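Local coordinates for protein taurocyamine kinase (Schistosoma mansoni, PDB 4WOD) that catalyses the reversible transfer of phosphate between ATP and taurocyamine, as a magnesium-dependent phosphagen kinase built from two fused, approximately repeated kinase units, at residues A[44-50]-A[73-77]; A[63-67]-A[130-136]. The protein carries 4 engineered substitutions. One frame throughout, in Å; residues are numbered along the deposited sequence.

How the interactions relate
Both contacts belong to the first of the two approximate repeats. From the N terminus the chain passes residues 44-50, at the start of helix 46-55, then the loop 63-67, then residues 73-77, which open helix 74-84, and finally the loop 130-136 between strand 117-126 and helix 139-154. Interaction 1 closes a loop of 22 residues within the small helical N-terminal domain. Interaction 2 closes one of 62 and brings that domain against the catalytic one. The two closures cross, since 63-67 lies inside the first closure while 130-136 lies beyond it. They also touch: C49 O lies 2.9 Å from R63 N, a probable hydrogen bond.

Interaction 1 of 2, residues A[44-50]-A[73-77]; sequences GTLAQCV and FRDFF
L46 lays its CB over the face of the F73 ring, 3.9 Å from the centroid and almost on the ring normal, in a CH-pi contact that joins the starts of two helices, 46-55 and 74-84, in the helical N-terminal domain of a phosphagen kinase. The CZ corner of the same ring reaches the backbone, 3.2 Å from L46 N. Leucine suits this place because its branch can serve a second ring: CG lies anti to the backbone N (chi1 -176°), which carries CD1 to within 3.5 Å of F76 CD2. V50, one turn on, meets the far end of that ring through CG1, 3.8 Å from F76 CZ. C49 supplies a small, polarisable sulfur, and its SG approaches the F77 ring at the edge, 3.7 Å from F77 CZ, while standing obliquely to F73.

Further out, the first turn of helix 46-55 is fixed by a capping box. T45 OG1 accepts from Q48 N, and Q48 OE1 in return accepts from T45 N at 3.0 Å, with the donor above the carbonyl plane. Threonine suits the N-cap because its short hydroxyl can reach back to Q48 N, and glutamine is long enough to return the bond to T45 N. Y35 and Y70 pack edge-to-face against F73 and F77 respectively, and L6 and L9 of helix 6-14 touch V50 of helix 46-55; the three phenylalanines are buried. Within 73-77 the rings also pack on one another: F76 CD2 sits 3.8 Å above the plane of F77, offset toward the rim.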
# COMPACT_ATOMS: atom_id res chain seq x y z
N GLY A 44 -32.75 -2.11 21.71
CA GLY A 44 -31.62 -2.84 21.16
C GLY A 44 -30.45 -2.95 22.13
O GLY A 44 -30.32 -2.14 23.05
N THR A 45 -29.60 -3.95 21.91
CA THR A 45 -28.41 -4.19 22.73
C THR A 45 -27.12 -4.13 21.93
O THR A 45 -27.15 -4.29 20.70
CB THR A 45 -28.47 -5.57 23.40
OG1 THR A 45 -28.44 -6.58 22.38
CG2 THR A 45 -29.73 -5.71 24.17
N LEU A 46 -26.00 -3.92 22.62
CA LEU A 46 -24.69 -3.91 21.99
C LEU A 46 -24.34 -5.28 21.39
O LEU A 46 -23.68 -5.35 20.35
CB LEU A 46 -23.61 -3.49 22.99
CG LEU A 46 -22.14 -3.31 22.58
CD1 LEU A 46 -21.93 -2.35 21.37
CD2 LEU A 46 -21.33 -2.84 23.78
N ALA A 47 -24.77 -6.36 22.05
CA ALA A 47 -24.65 -7.70 21.46
C ALA A 47 -25.25 -7.74 20.04
O ALA A 47 -24.65 -8.30 19.13
CB ALA A 47 -25.33 -8.75 22.35
N GLN A 48 -26.42 -7.13 19.86
CA GLN A 48 -27.02 -7.12 18.54
C GLN A 48 -26.16 -6.35 17.55
O GLN A 48 -26.09 -6.75 16.37
CB GLN A 48 -28.43 -6.52 18.58
CG GLN A 48 -29.44 -7.42 19.23
CD GLN A 48 -30.76 -6.72 19.39
OE1 GLN A 48 -30.81 -5.51 19.63
NE2 GLN A 48 -31.85 -7.47 19.24
N CYS A 49 -25.52 -5.28 18.01
CA CYS A 49 -24.61 -4.49 17.16
C CYS A 49 -23.37 -5.25 16.69
O CYS A 49 -22.94 -5.08 15.55
CB CYS A 49 -24.13 -3.22 17.88
SG CYS A 49 -25.39 -2.04 18.40
N VAL A 50 -22.78 -6.06 17.57
CA VAL A 50 -21.49 -6.71 17.29
C VAL A 50 -21.61 -8.16 16.86
O VAL A 50 -20.61 -8.81 16.51
CB VAL A 50 -20.55 -6.66 18.54
CG1 VAL A 50 -20.21 -5.21 18.90
CG2 VAL A 50 -21.18 -7.39 19.73
N PHE A 73 -24.47 3.37 23.32
CA PHE A 73 -23.16 2.75 23.55
C PHE A 73 -22.02 3.64 23.03
O PHE A 73 -21.08 3.18 22.38
CB PHE A 73 -23.13 1.36 22.91
CG PHE A 73 -24.38 0.56 23.16
CD1 PHE A 73 -24.66 0.08 24.44
CD2 PHE A 73 -25.27 0.29 22.14
CE1 PHE A 73 -25.81 -0.67 24.68
CE2 PHE A 73 -26.43 -0.46 22.37
CZ PHE A 73 -26.70 -0.95 23.65
N ARG A 74 -22.10 4.92 23.38
CA ARG A 74 -21.17 5.91 22.83
C ARG A 74 -19.67 5.68 23.05
O ARG A 74 -18.88 5.98 22.17
CB ARG A 74 -21.52 7.28 23.39
CG ARG A 74 -20.69 8.36 22.74
CD ARG A 74 -21.47 9.60 22.48
NE ARG A 74 -20.58 10.72 22.29
CZ ARG A 74 -20.93 11.98 22.52
NH1 ARG A 74 -22.17 12.24 22.92
NH2 ARG A 74 -20.06 12.95 22.34
N ASP A 75 -19.28 5.17 24.21
CA ASP A 75 -17.85 4.97 24.49
C ASP A 75 -17.24 4.01 23.48
O ASP A 75 -16.07 4.12 23.12
CB ASP A 75 -17.61 4.42 25.91
CG ASP A 75 -18.07 5.35 27.01
OD1 ASP A 75 -18.35 6.54 26.74
OD2 ASP A 75 -18.13 4.87 28.16
N PHE A 76 -18.05 3.04 23.04
CA PHE A 76 -17.64 2.05 22.05
C PHE A 76 -17.68 2.63 20.64
O PHE A 76 -16.68 2.61 19.92
CB PHE A 76 -18.53 0.80 22.16
CG PHE A 76 -18.37 -0.18 21.02
CD1 PHE A 76 -17.25 -1.00 20.94
CD2 PHE A 76 -19.36 -0.31 20.04
CE1 PHE A 76 -17.11 -1.92 19.89
CE2 PHE A 76 -19.23 -1.23 18.98
CZ PHE A 76 -18.10 -2.03 18.91
N PHE A 77 -18.83 3.16 20.24
CA PHE A 77 -18.98 3.62 18.85
C PHE A 77 -18.12 4.84 18.51
O PHE A 77 -17.64 4.95 17.38
CB PHE A 77 -20.45 3.93 18.52
CG PHE A 77 -21.26 2.71 18.16
CD1 PHE A 77 -21.17 2.16 16.89
CD2 PHE A 77 -22.09 2.11 19.09
CE1 PHE A 77 -21.91 1.03 16.54
CE2 PHE A 77 -22.84 0.98 18.75
CZ PHE A 77 -22.74 0.44 17.46

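Interaction 2 of 2, residues A[63-67]-A[130-136]; sequences RSCDL and GFGFGPT. With ARG (arginine), chain B.
T136 reaches toward the loop 63-67, joining the N-terminal domain to the catalytic domain. Its CB stands 3.6 Å from C65 O; from there the two branches part. OG1, set between the backbone N and the carbonyl carbon (chi1 46°), donates to C65 O at 2.6 Å. The donor is tilted 29° from the carbonyl plane. CG2 lies 3.6 Å from D66 OD2. Threonine thus offers a donor and a methyl together. F133 N adds a weak bond to the same C65 O, so two donors grip one carbonyl. G132 has room for no side chain, as a CB would clash with T136 OG1. The F133 ring packs beside S64: S64 OG comes within 3.2 Å of F133 CE2 but is hydrogen-bonded to F267 O, while D66 OD2 is hydrogen-bonded to T40 OG1. A water over the ring's centre donates to F131 O and takes a weak bond from L67 N. R63 NH1 donates to OXT of the bound arginine at 2.9 Å, its positive charge suiting a carboxylate. Around the contact, Q48 of helix 46-55 touches P135 and T136, helix 69-72 meets S64, and F131 packs on helix 139-154, which follows strand 117-126 and this loop.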
# COMPACT_ATOMS: atom_id res chain seq x y z
N ARG A 63 -22.34 -3.14 13.45
CA ARG A 63 -23.45 -2.42 12.86
C ARG A 63 -24.22 -1.79 14.00
O ARG A 63 -23.70 -1.69 15.11
CB ARG A 63 -24.32 -3.35 11.99
CG ARG A 63 -23.53 -4.01 10.82
CD ARG A 63 -23.08 -2.98 9.73
NE ARG A 63 -22.45 -3.59 8.55
CZ ARG A 63 -21.17 -3.91 8.45
NH1 ARG A 63 -20.33 -3.71 9.47
NH2 ARG A 63 -20.70 -4.44 7.31
N SER A 64 -25.45 -1.34 13.76
CA SER A 64 -26.20 -0.73 14.84
C SER A 64 -27.59 -1.34 14.93
O SER A 64 -28.27 -1.48 13.92
CB SER A 64 -26.28 0.79 14.66
OG SER A 64 -26.62 1.14 13.33
N CYS A 65 -27.97 -1.71 16.14
CA CYS A 65 -29.28 -2.28 16.42
C CYS A 65 -30.41 -1.32 16.06
O CYS A 65 -31.50 -1.74 15.67
CB CYS A 65 -29.36 -2.69 17.89
SG CYS A 65 -29.01 -1.39 19.12
N ASP A 66 -30.15 -0.03 16.22
CA ASP A 66 -31.08 1.03 15.83
C ASP A 66 -30.31 2.34 15.90
O ASP A 66 -29.16 2.35 16.32
CB ASP A 66 -32.32 1.07 16.74
CG ASP A 66 -31.95 1.26 18.21
OD1 ASP A 66 -31.55 2.37 18.60
OD2 ASP A 66 -32.09 0.28 18.98
N LEU A 67 -30.97 3.44 15.56
CA LEU A 67 -30.28 4.73 15.41
C LEU A 67 -29.76 5.28 16.73
O LEU A 67 -28.85 6.11 16.73
CB LEU A 67 -31.20 5.75 14.73
CG LEU A 67 -32.50 6.11 15.46
CD1 LEU A 67 -32.31 7.34 16.33
CD2 LEU A 67 -33.65 6.35 14.49
N GLY A 130 -37.76 7.35 14.44
CA GLY A 130 -38.84 6.64 15.08
C GLY A 130 -38.86 5.15 14.77
O GLY A 130 -39.73 4.44 15.24
N PHE A 131 -37.91 4.68 13.95
CA PHE A 131 -37.91 3.27 13.55
C PHE A 131 -36.55 2.67 13.78
O PHE A 131 -35.55 3.34 13.60
CB PHE A 131 -38.26 3.09 12.06
CG PHE A 131 -39.66 3.51 11.70
CD1 PHE A 131 -40.70 2.58 11.69
CD2 PHE A 131 -39.93 4.83 11.38
CE1 PHE A 131 -41.98 2.95 11.35
CE2 PHE A 131 -41.23 5.22 11.04
CZ PHE A 131 -42.25 4.28 11.03
N GLY A 132 -36.51 1.40 14.17
CA GLY A 132 -35.25 0.72 14.40
C GLY A 132 -34.63 0.22 13.10
O GLY A 132 -35.10 0.55 12.01
N PHE A 133 -33.53 -0.52 13.25
CA PHE A 133 -32.90 -1.21 12.14
C PHE A 133 -33.28 -2.68 12.24
O PHE A 133 -34.05 -3.05 13.11
CB PHE A 133 -31.37 -1.02 12.18
CG PHE A 133 -30.91 0.40 11.90
CD1 PHE A 133 -31.56 1.17 10.94
CD2 PHE A 133 -29.85 0.95 12.60
CE1 PHE A 133 -31.13 2.48 10.67
CE2 PHE A 133 -29.41 2.25 12.36
CZ PHE A 133 -30.04 3.02 11.39
N GLY A 134 -32.72 -3.50 11.34
CA GLY A 134 -32.93 -4.94 11.32
C GLY A 134 -33.24 -5.63 12.65
O GLY A 134 -34.28 -6.30 12.77
N PRO A 135 -32.35 -5.49 13.65
CA PRO A 135 -32.48 -6.18 14.94
C PRO A 135 -33.63 -5.70 15.83
O PRO A 135 -34.01 -6.42 16.75
CB PRO A 135 -31.14 -5.89 15.64
CG PRO A 135 -30.18 -5.64 14.51
CD PRO A 135 -31.01 -4.87 13.52
N THR A 136 -34.17 -4.51 15.57
CA THR A 136 -35.16 -3.96 16.48
C THR A 136 -36.53 -3.70 15.83
O THR A 136 -37.48 -3.37 16.53
CB THR A 136 -34.66 -2.63 17.14
OG1 THR A 136 -34.10 -1.77 16.14
CG2 THR A 136 -33.61 -2.90 18.23
N ARG B . -16.15 -1.32 6.43
CA ARG B . -17.26 -2.20 6.66
C ARG B . -16.98 -3.54 7.30
O ARG B . -16.07 -4.28 6.86
CB ARG B . -18.07 -2.36 5.43
CG ARG B . -19.02 -1.23 5.22
CD ARG B . -20.39 -1.79 5.40
NE ARG B . -21.37 -0.77 5.20
CZ ARG B . -22.41 -0.92 4.43
NH1 ARG B . -23.27 0.04 4.30
NH2 ARG B . -22.57 -2.04 3.78
OXT ARG B . -17.74 -3.71 8.27
O HOH W 1 -32.95 2.85 13.54